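PDB 5IZD: D-glyceraldehyde dehydrogenase (NADP(+)) from Thermoplasma acidophilum, which catalyses the NADP-dependent oxidation of D-glyceraldehyde to (R)-glycerate in the non-phosphorylated Entner-Doudoroff pathway. Local coordinates for residues K66-A71 / D106-Y111; N84-E89 / E99-V104; R116-E121 / G463-L468. All coordinates share one frame; numbering follows the deposited sequence.

Contact 1 of 3, residues K66-A71 / D106-Y111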
loop_
_atom_site.group_PDB
_atom_site.type_symbol
_atom_site.label_atom_id
_atom_site.label_comp_id
_atom_site.label_asym_id
_atom_site.label_seq_id
_atom_site.Cartn_x
_atom_site.Cartn_y
_atom_site.Cartn_z
ATOM N N LYS A 66 18.743 15.058 -3.550
ATOM C CA LYS A 66 20.063 15.575 -3.084
ATOM C C LYS A 66 20.110 17.113 -3.039
ATOM O O LYS A 66 20.676 17.710 -2.077
ATOM C CB LYS A 66 21.201 15.074 -3.957
ATOM C CG LYS A 66 21.425 13.563 -3.817
ATOM C CD LYS A 66 22.603 13.057 -4.651
ATOM C CE LYS A 66 22.751 11.560 -4.414
ATOM N NZ LYS A 66 23.662 11.015 -5.446
ATOM N N ILE A 67 19.519 17.721 -4.072
ATOM C CA ILE A 67 19.358 19.193 -4.191
ATOM C C ILE A 67 18.429 19.693 -3.073
ATOM O O ILE A 67 18.744 20.670 -2.415
ATOM C CB ILE A 67 18.756 19.602 -5.557
ATOM C CG1 ILE A 67 19.716 19.286 -6.697
ATOM C CG2 ILE A 67 18.392 21.083 -5.539
ATOM C CD1 ILE A 67 19.078 19.297 -8.094
ATOM N N ILE A 68 17.322 18.994 -2.832
ATOM C CA ILE A 68 16.401 19.404 -1.772
ATOM C C ILE A 68 17.035 19.294 -0.375
ATOM O O ILE A 68 16.794 20.207 0.495
ATOM C CB ILE A 68 15.067 18.620 -1.834
ATOM C CG1 ILE A 68 14.305 18.939 -3.132
ATOM C CG2 ILE A 68 14.182 18.861 -0.605
ATOM C CD1 ILE A 68 13.329 17.869 -3.554
ATOM N N TYR A 69 17.832 18.236 -0.148
ATOM C CA TYR A 69 18.553 18.085 1.137
ATOM C C TYR A 69 19.598 19.221 1.391
ATOM O O TYR A 69 19.752 19.717 2.503
ATOM C CB TYR A 69 19.262 16.720 1.251
ATOM C CG TYR A 69 18.371 15.482 1.496
ATOM C CD1 TYR A 69 17.463 15.429 2.549
ATOM C CD2 TYR A 69 18.488 14.345 0.675
ATOM C CE1 TYR A 69 16.722 14.275 2.809
ATOM C CE2 TYR A 69 17.715 13.197 0.885
ATOM C CZ TYR A 69 16.824 13.169 1.940
ATOM O OH TYR A 69 16.094 12.032 2.175
ATOM N N ARG A 70 20.254 19.638 0.325
ATOM C CA ARG A 70 21.224 20.714 0.315
ATOM C C ARG A 70 20.497 21.974 0.786
ATOM O O ARG A 70 20.937 22.593 1.698
ATOM C CB ARG A 70 21.787 20.881 -1.077
ATOM C CG ARG A 70 23.226 21.363 -1.128
ATOM C CD ARG A 70 24.057 20.495 -2.071
ATOM N NE ARG A 70 23.657 20.734 -3.430
ATOM C CZ ARG A 70 23.679 19.834 -4.385
ATOM N NH1 ARG A 70 23.282 20.170 -5.590
ATOM N NH2 ARG A 70 24.115 18.615 -4.133
ATOM N N ALA A 71 19.369 22.299 0.168
ATOM C CA ALA A 71 18.494 23.425 0.594
ATOM C C ALA A 71 18.145 23.356 2.065
ATOM O O ALA A 71 18.313 24.311 2.793
ATOM C CB ALA A 71 17.233 23.526 -0.220
ATOM N N ASP A 106 12.067 20.263 9.312
ATOM C CA ASP A 106 11.467 18.948 9.409
ATOM C C ASP A 106 10.673 18.530 8.167
ATOM O O ASP A 106 10.718 17.404 7.791
ATOM C CB ASP A 106 10.563 18.846 10.625
ATOM C CG ASP A 106 9.926 17.438 10.790
ATOM O OD1 ASP A 106 10.606 16.526 11.183
ATOM O OD2 ASP A 106 8.744 17.251 10.530
ATOM N N GLN A 107 9.977 19.447 7.531
ATOM C CA GLN A 107 9.128 19.112 6.434
ATOM C C GLN A 107 9.928 18.834 5.187
ATOM O O GLN A 107 9.641 17.908 4.432
ATOM C CB GLN A 107 8.133 20.231 6.142
ATOM C CG GLN A 107 6.932 20.265 7.053
ATOM C CD GLN A 107 6.016 21.400 6.625
ATOM O OE1 GLN A 107 5.000 21.169 5.966
ATOM N NE2 GLN A 107 6.429 22.640 6.901
ATOM N N ILE A 108 10.904 19.703 4.935
ATOM C CA ILE A 108 11.756 19.506 3.791
ATOM C C ILE A 108 12.496 18.140 3.901
ATOM O O ILE A 108 12.588 17.403 2.914
ATOM C CB ILE A 108 12.740 20.651 3.615
ATOM C CG1 ILE A 108 12.000 21.916 3.148
ATOM C CG2 ILE A 108 13.769 20.264 2.569
ATOM C CD1 ILE A 108 12.853 23.179 3.255
ATOM N N GLN A 109 13.012 17.800 5.088
ATOM C CA GLN A 109 13.605 16.479 5.310
ATOM C C GLN A 109 12.620 15.341 4.984
ATOM O O GLN A 109 12.911 14.492 4.169
ATOM C CB GLN A 109 14.072 16.329 6.736
ATOM C CG GLN A 109 14.685 14.978 7.041
ATOM C CD GLN A 109 16.007 14.726 6.346
ATOM O OE1 GLN A 109 16.705 15.641 5.983
ATOM N NE2 GLN A 109 16.349 13.461 6.169
ATOM N N TYR A 110 11.449 15.423 5.581
ATOM C CA TYR A 110 10.438 14.388 5.478
ATOM C C TYR A 110 10.035 14.153 4.018
ATOM O O TYR A 110 10.008 12.999 3.582
ATOM C CB TYR A 110 9.220 14.736 6.293
ATOM C CG TYR A 110 8.058 13.784 6.046
ATOM C CD1 TYR A 110 7.937 12.563 6.760
ATOM C CD2 TYR A 110 7.060 14.102 5.102
ATOM C CE1 TYR A 110 6.857 11.707 6.530
ATOM C CE2 TYR A 110 6.023 13.220 4.836
ATOM C CZ TYR A 110 5.928 12.032 5.561
ATOM O OH TYR A 110 4.882 11.208 5.268
ATOM N N TYR A 111 9.762 15.225 3.258
ATOM C CA TYR A 111 9.339 15.054 1.880
ATOM C C TYR A 111 10.449 14.514 0.988
ATOM O O TYR A 111 10.193 13.638 0.117
ATOM C CB TYR A 111 8.719 16.313 1.286
ATOM C CG TYR A 111 7.356 16.623 1.848
ATOM C CD1 TYR A 111 6.297 15.773 1.648
ATOM C CD2 TYR A 111 7.127 17.769 2.587
ATOM C CE1 TYR A 111 5.064 16.019 2.176
ATOM C CE2 TYR A 111 5.885 18.060 3.097
ATOM C CZ TYR A 111 4.840 17.180 2.881
ATOM O OH TYR A 111 3.567 17.407 3.400
#

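Contact 2 of 3, residues N84-E89 / E99-V104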
loop_
_atom_site.group_PDB
_atom_site.type_symbol
_atom_site.label_atom_id
_atom_site.label_comp_id
_atom_site.label_asym_id
_atom_site.label_seq_id
_atom_site.Cartn_x
_atom_site.Cartn_y
_atom_site.Cartn_z
ATOM N N ASN A 84 14.193 35.863 11.999
ATOM C CA ASN A 84 14.079 37.299 11.994
ATOM C C ASN A 84 13.071 37.866 10.999
ATOM O O ASN A 84 12.293 38.744 11.340
ATOM C CB ASN A 84 15.469 37.941 11.805
ATOM C CG ASN A 84 16.396 37.668 12.985
ATOM O OD1 ASN A 84 15.940 37.397 14.111
ATOM N ND2 ASN A 84 17.693 37.727 12.745
ATOM N N ILE A 85 13.079 37.366 9.782
ATOM C CA ILE A 85 12.124 37.830 8.767
ATOM C C ILE A 85 10.672 37.565 9.207
ATOM O O ILE A 85 9.813 38.448 9.104
ATOM C CB ILE A 85 12.381 37.126 7.432
ATOM C CG1 ILE A 85 13.692 37.686 6.854
ATOM C CG2 ILE A 85 11.214 37.315 6.482
ATOM C CD1 ILE A 85 14.296 36.830 5.773
ATOM N N ILE A 86 10.422 36.368 9.734
ATOM C CA ILE A 86 9.112 36.059 10.250
ATOM C C ILE A 86 8.718 36.975 11.402
ATOM O O ILE A 86 7.580 37.425 11.433
ATOM C CB ILE A 86 9.024 34.578 10.671
ATOM C CG1 ILE A 86 9.157 33.678 9.432
ATOM C CG2 ILE A 86 7.734 34.313 11.429
ATOM C CD1 ILE A 86 9.545 32.280 9.789
ATOM N N MET A 87 9.637 37.260 12.338
ATOM C CA MET A 87 9.312 38.164 13.444
ATOM C C MET A 87 9.031 39.539 12.911
ATOM O O MET A 87 8.095 40.173 13.373
ATOM C CB MET A 87 10.376 38.198 14.551
ATOM C CG MET A 87 10.494 36.840 15.282
ATOM S SD MET A 87 11.629 37.019 16.690
ATOM C CE MET A 87 13.193 36.929 15.812
ATOM N N GLU A 88 9.765 39.957 11.882
ATOM C CA GLU A 88 9.580 41.317 11.302
ATOM C C GLU A 88 8.274 41.404 10.462
ATOM O O GLU A 88 7.492 42.349 10.623
ATOM C CB GLU A 88 10.785 41.757 10.445
ATOM C CG GLU A 88 12.092 42.095 11.180
ATOM N N GLU A 89 8.024 40.422 9.586
ATOM C CA GLU A 89 6.838 40.463 8.717
ATOM C C GLU A 89 5.519 40.155 9.383
ATOM O O GLU A 89 4.468 40.647 8.977
ATOM C CB GLU A 89 6.992 39.526 7.500
ATOM C CG GLU A 89 8.061 39.975 6.485
ATOM C CD GLU A 89 7.933 39.228 5.118
ATOM O OE1 GLU A 89 8.074 39.931 4.084
ATOM O OE2 GLU A 89 7.673 37.976 5.057
ATOM N N GLU A 99 9.900 27.873 16.132
ATOM C CA GLU A 99 9.114 26.679 15.880
ATOM C C GLU A 99 8.738 26.555 14.389
ATOM O O GLU A 99 8.874 25.489 13.811
ATOM C CB GLU A 99 7.896 26.638 16.829
ATOM C CG GLU A 99 6.717 25.866 16.353
ATOM C CD GLU A 99 5.642 25.745 17.422
ATOM O OE1 GLU A 99 5.045 24.641 17.474
ATOM O OE2 GLU A 99 5.375 26.728 18.146
ATOM N N GLU A 100 8.365 27.650 13.754
ATOM C CA GLU A 100 8.051 27.617 12.350
ATOM C C GLU A 100 9.231 27.188 11.485
ATOM O O GLU A 100 9.077 26.436 10.557
ATOM C CB GLU A 100 7.448 28.915 11.864
ATOM C CG GLU A 100 7.048 28.823 10.417
ATOM C CD GLU A 100 6.129 29.907 9.950
ATOM O OE1 GLU A 100 5.704 30.748 10.741
ATOM O OE2 GLU A 100 5.837 29.914 8.777
ATOM N N VAL A 101 10.413 27.666 11.820
ATOM C CA VAL A 101 11.607 27.321 11.093
ATOM C C VAL A 101 12.008 25.856 11.365
ATOM O O VAL A 101 12.470 25.169 10.508
ATOM C CB VAL A 101 12.725 28.344 11.349
ATOM C CG1 VAL A 101 13.983 27.939 10.642
ATOM C CG2 VAL A 101 12.271 29.713 10.870
ATOM N N ASP A 102 11.785 25.395 12.574
ATOM C CA ASP A 102 12.021 24.026 12.930
ATOM C C ASP A 102 11.195 23.180 11.933
ATOM O O ASP A 102 11.660 22.244 11.368
ATOM C CB ASP A 102 11.489 23.767 14.330
ATOM C CG ASP A 102 12.479 24.098 15.427
ATOM O OD1 ASP A 102 13.611 24.427 15.135
ATOM O OD2 ASP A 102 12.125 23.993 16.593
ATOM N N GLY A 103 9.952 23.571 11.758
ATOM C CA GLY A 103 9.005 22.919 10.897
ATOM C C GLY A 103 9.345 22.956 9.445
ATOM O O GLY A 103 9.033 22.048 8.729
ATOM N N VAL A 104 9.990 24.017 9.008
ATOM C CA VAL A 104 10.393 24.131 7.637
ATOM C C VAL A 104 11.431 23.035 7.391
ATOM O O VAL A 104 11.388 22.374 6.410
ATOM C CB VAL A 104 10.979 25.546 7.319
ATOM C CG1 VAL A 104 11.860 25.540 6.103
ATOM C CG2 VAL A 104 9.898 26.587 7.135
#

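Contact 3 of 3, residues R116-E121 / G463-L468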
loop_
_atom_site.group_PDB
_atom_site.type_symbol
_atom_site.label_atom_id
_atom_site.label_comp_id
_atom_site.label_asym_id
_atom_site.label_seq_id
_atom_site.Cartn_x
_atom_site.Cartn_y
_atom_site.Cartn_z
ATOM N N ARG A 116 12.559 7.614 -4.361
ATOM C CA ARG A 116 12.487 6.228 -4.836
ATOM C C ARG A 116 11.647 5.269 -3.970
ATOM O O ARG A 116 11.941 4.117 -3.846
ATOM C CB ARG A 116 13.871 5.668 -5.176
ATOM C CG ARG A 116 14.844 5.565 -4.039
ATOM C CD ARG A 116 16.231 5.149 -4.494
ATOM N NE ARG A 116 17.201 5.440 -3.468
ATOM C CZ ARG A 116 18.361 4.839 -3.298
ATOM N NH1 ARG A 116 18.763 3.855 -4.083
ATOM N NH2 ARG A 116 19.128 5.245 -2.327
ATOM N N LYS A 117 10.593 5.806 -3.388
ATOM C CA LYS A 117 9.689 5.060 -2.540
ATOM C C LYS A 117 8.211 5.206 -2.908
ATOM O O LYS A 117 7.400 4.564 -2.324
ATOM C CB LYS A 117 9.880 5.454 -1.089
ATOM C CG LYS A 117 11.170 4.998 -0.463
ATOM C CD LYS A 117 11.290 5.560 0.931
ATOM C CE LYS A 117 12.709 5.654 1.442
ATOM N NZ LYS A 117 13.533 6.558 0.623
ATOM N N LEU A 118 7.867 6.055 -3.855
ATOM C CA LEU A 118 6.476 6.247 -4.261
ATOM C C LEU A 118 6.235 5.412 -5.510
ATOM O O LEU A 118 6.215 5.892 -6.610
ATOM C CB LEU A 118 6.168 7.715 -4.496
ATOM C CG LEU A 118 6.208 8.571 -3.223
ATOM C CD1 LEU A 118 6.175 10.038 -3.570
ATOM C CD2 LEU A 118 5.108 8.213 -2.262
ATOM N N ASN A 119 6.051 4.128 -5.281
ATOM C CA ASN A 119 5.973 3.163 -6.349
ATOM C C ASN A 119 4.675 3.225 -7.146
ATOM O O ASN A 119 3.634 3.503 -6.618
ATOM C CB ASN A 119 6.118 1.732 -5.733
ATOM C CG ASN A 119 5.039 1.391 -4.655
ATOM O OD1 ASN A 119 5.236 1.607 -3.418
ATOM N ND2 ASN A 119 3.915 0.741 -5.107
ATOM N N GLY A 120 4.768 2.867 -8.423
ATOM C CA GLY A 120 3.619 2.492 -9.232
ATOM C C GLY A 120 3.221 1.019 -8.962
ATOM O O GLY A 120 3.704 0.385 -7.980
ATOM N N GLU A 121 2.377 0.464 -9.838
ATOM C CA GLU A 121 1.826 -0.866 -9.599
ATOM C C GLU A 121 1.823 -1.659 -10.917
ATOM O O GLU A 121 1.831 -1.067 -12.031
ATOM C CB GLU A 121 0.429 -0.780 -8.930
ATOM C CG GLU A 121 0.499 -0.002 -7.633
ATOM C CD GLU A 121 -0.638 -0.151 -6.653
ATOM O OE1 GLU A 121 -1.630 -0.921 -6.833
ATOM O OE2 GLU A 121 -0.510 0.539 -5.607
ATOM N N GLY A 463 -0.460 12.606 0.899
ATOM C CA GLY A 463 -0.263 14.041 0.552
ATOM C C GLY A 463 0.754 14.249 -0.558
ATOM O O GLY A 463 0.479 14.910 -1.547
ATOM N N ILE A 464 1.907 13.645 -0.419
ATOM C CA ILE A 464 2.914 13.721 -1.431
ATOM C C ILE A 464 2.387 13.053 -2.716
ATOM O O ILE A 464 2.600 13.572 -3.783
ATOM C CB ILE A 464 4.282 13.212 -0.944
ATOM C CG1 ILE A 464 5.356 13.438 -2.001
ATOM C CG2 ILE A 464 4.211 11.764 -0.494
ATOM C CD1 ILE A 464 6.774 13.317 -1.529
ATOM N N SER A 465 1.650 11.944 -2.590
ATOM C CA SER A 465 1.054 11.258 -3.766
ATOM C C SER A 465 0.044 12.139 -4.545
ATOM O O SER A 465 -0.164 11.915 -5.713
ATOM C CB SER A 465 0.472 9.873 -3.378
ATOM O OG SER A 465 1.547 9.098 -2.904
ATOM N N GLU A 466 -0.440 13.248 -3.936
ATOM C CA GLU A 466 -1.316 14.181 -4.639
ATOM C C GLU A 466 -0.587 14.886 -5.762
ATOM O O GLU A 466 -1.241 15.406 -6.675
ATOM C CB GLU A 466 -1.953 15.248 -3.711
ATOM C CG GLU A 466 -2.867 14.701 -2.604
ATOM C CD GLU A 466 -4.199 14.056 -3.054
ATOM O OE1 GLU A 466 -4.476 13.878 -4.274
ATOM O OE2 GLU A 466 -4.994 13.715 -2.136
ATOM N N TYR A 467 0.738 14.910 -5.710
ATOM C CA TYR A 467 1.536 15.558 -6.765
ATOM C C TYR A 467 2.013 14.622 -7.899
ATOM O O TYR A 467 2.754 15.031 -8.818
ATOM C CB TYR A 467 2.744 16.232 -6.118
ATOM C CG TYR A 467 2.374 17.379 -5.193
ATOM C CD1 TYR A 467 2.225 18.671 -5.691
ATOM C CD2 TYR A 467 2.171 17.183 -3.807
ATOM C CE1 TYR A 467 1.926 19.752 -4.843
ATOM C CE2 TYR A 467 1.847 18.256 -2.962
ATOM C CZ TYR A 467 1.745 19.535 -3.479
ATOM O OH TYR A 467 1.398 20.588 -2.661
ATOM N N LEU A 468 1.592 13.363 -7.814
ATOM C CA LEU A 468 1.862 12.361 -8.846
ATOM C C LEU A 468 0.552 11.948 -9.508
ATOM O O LEU A 468 -0.482 11.755 -8.850
ATOM C CB LEU A 468 2.539 11.153 -8.209
ATOM C CG LEU A 468 3.932 11.400 -7.665
ATOM C CD1 LEU A 468 4.343 10.268 -6.721
ATOM C CD2 LEU A 468 4.917 11.468 -8.811
#

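Contact 1 of 3, residues K66-A71 / D106-Y111
Two flat groups, the phenol ring of Tyr69 and the carboxamide of Gln109, meet at the ring edge rather than over its face. Gln109 OE1 lies near the ring plane, 3.5 Å from Tyr69 CE1, and NE2 is equally close to that carbon, with the two planes inclined by 31°. Gln109 reaches this edge although its CB points away from the facing helix: CG stands opposite the backbone N (chi1 179°), and a bend at chi2 (68°) then turns the amide back. The amide is fixed by bonds of its own, OE1 with Lys72 and NE2 with Glu113, while Tyr69 OH is hydrogen-bonded to Glu113 of the second subunit. Next to it the contact turns apolar, where Ile68 CG2 and Ile108 CG2 approach to 3.5 Å, tighter than an ordinary methyl contact. Ile108 CG2 also sits 3.7 Å from Ile68 O, close against the backbone of the opposite helix. The pair illustrates helix packing in the cofactor-binding part of the aldehyde dehydrogenase fold, where helices 39-77 and 94-112 run in roughly opposed directions at these segments. Leu164 of helix 153-164 touches Ile68, and Lys72 and Ile75 touch Ile108. On the polar side the interface is reciprocal: Tyr69 packs on Gln109 of the second subunit, and Gln109 on that subunit's Tyr69.

Contact 2 of 3, residues N84-E89 / E99-V104
The carboxylate of Glu100 is gripped from several quarters: OE2 accepts hydrogen bonds from the backbone N of Ala152 and of Gly153, and OE1 forms a salt bridge with Lys92. Two peptide N-H groups at the start of helix 153-164 thus share one oxygen while a lysine balances the other, a pattern that would be expected to favour the ionised carboxylate in this buried place. The side chain reaches them nearly straight, with CG opposite the backbone N (chi1 -176°) and an extended chain beyond it. Against the carboxylate end leans Ile86, the residue of 84-89 that makes the contact. Its CG2 approaches Glu100 OE1 at 4.2 Å, a van der Waals touch without polar character, and its CD1 lies at the same distance from Glu100 CD. The closest meeting is apolar: Ile86 CD1 reaches Val101 CG2 at 3.9 Å, the two side chains crossing at a slant. Here the torsions matter, for Ile86 CG1 stands opposite its own carbonyl carbon (chi1 -66°) and chi2 of 160° extends CD1 towards the neighbouring helix. A single isoleucine therefore touches both a hydrocarbon branch and the end of a charged group. The Glu100 side chain is about 7 Å from that of Asn149, which by similarity stabilises the transition state, so the held carboxylate belongs to the surroundings of the active site. The contact is an example of packing between consecutive helices, 79-90 and 94-112, joined by a short connection carrying Lys92 and steeply inclined to each other at these segments; Val101 also packs on Arg79, Leu82 and Glu83 of helix 79-90, while Glu100 turns towards helix 153-164.

Contact 3 of 3, residues R116-E121 / G463-L468
Leu118 carries this contact, and CB and both methyls find partners. CB lies 3.8 Å from Leu468 CD1. Beyond CG, which stands opposite the carbonyl carbon (chi1 -67°), the two methyls diverge: CD1 touches both Leu468 CD1 at 3.7 Å and Ile464 CG1 at 3.8 Å, whereas CD2 rests 3.7 Å from Ser465 OG. That hydroxyl is already hydrogen-bonded to Lys461 O, so the methyl merely packs against a satisfied polar atom. Cutting Leu118 back to an alanine removes CG and both methyls, and would probably open a gap facing Ile464, Ser465 and the tip of Leu468. Ser465 and Leu468 are the ends of a type I beta turn that leads from helix 460-465 into strand 468-476, and Ile464 comes just before it on the helix; Leu118 precedes strand 120-124. Both strands belong to a mixed sheet in which each pairs with strand 130-145, and Gly120 and Glu121 carry the sheet into the fourth subunit through antiparallel pairing, as in the strand-built oligomerisation region of aldehyde dehydrogenases. The chain is braced just after Leu118, where Asn119 ND2 donates to Gly120 O at 2.9 Å in a nearly straight bond (174°). Gly120 O lies in the amide plane of Asn119, while the donor is tilted 33° from the carbonyl plane. Glu121 OE2 forms a salt bridge with Lys461 of the third subunit.

Overall arrangement
Contacts 1 and 2 share helix 94-112, which meets helix 39-77 near one end and helix 79-90 nearer the other, with centres about 17 Å apart; contact 2 is nested within the chain loop closed by contact 1. Contact 2 is buried and sets apolar packing beside a salt-bridged carboxylate near the active site. Contacts 1 and 3 are only partly buried and both reach the second subunit, the first through Tyr69 and Gln109, the third through the loop before strand 120-124. They touch where Tyr111 O meets Ile464 CD1 at 3.8 Å. Contact 3, almost purely aliphatic, lies farthest from contact 2, their centres about 29 Å apart.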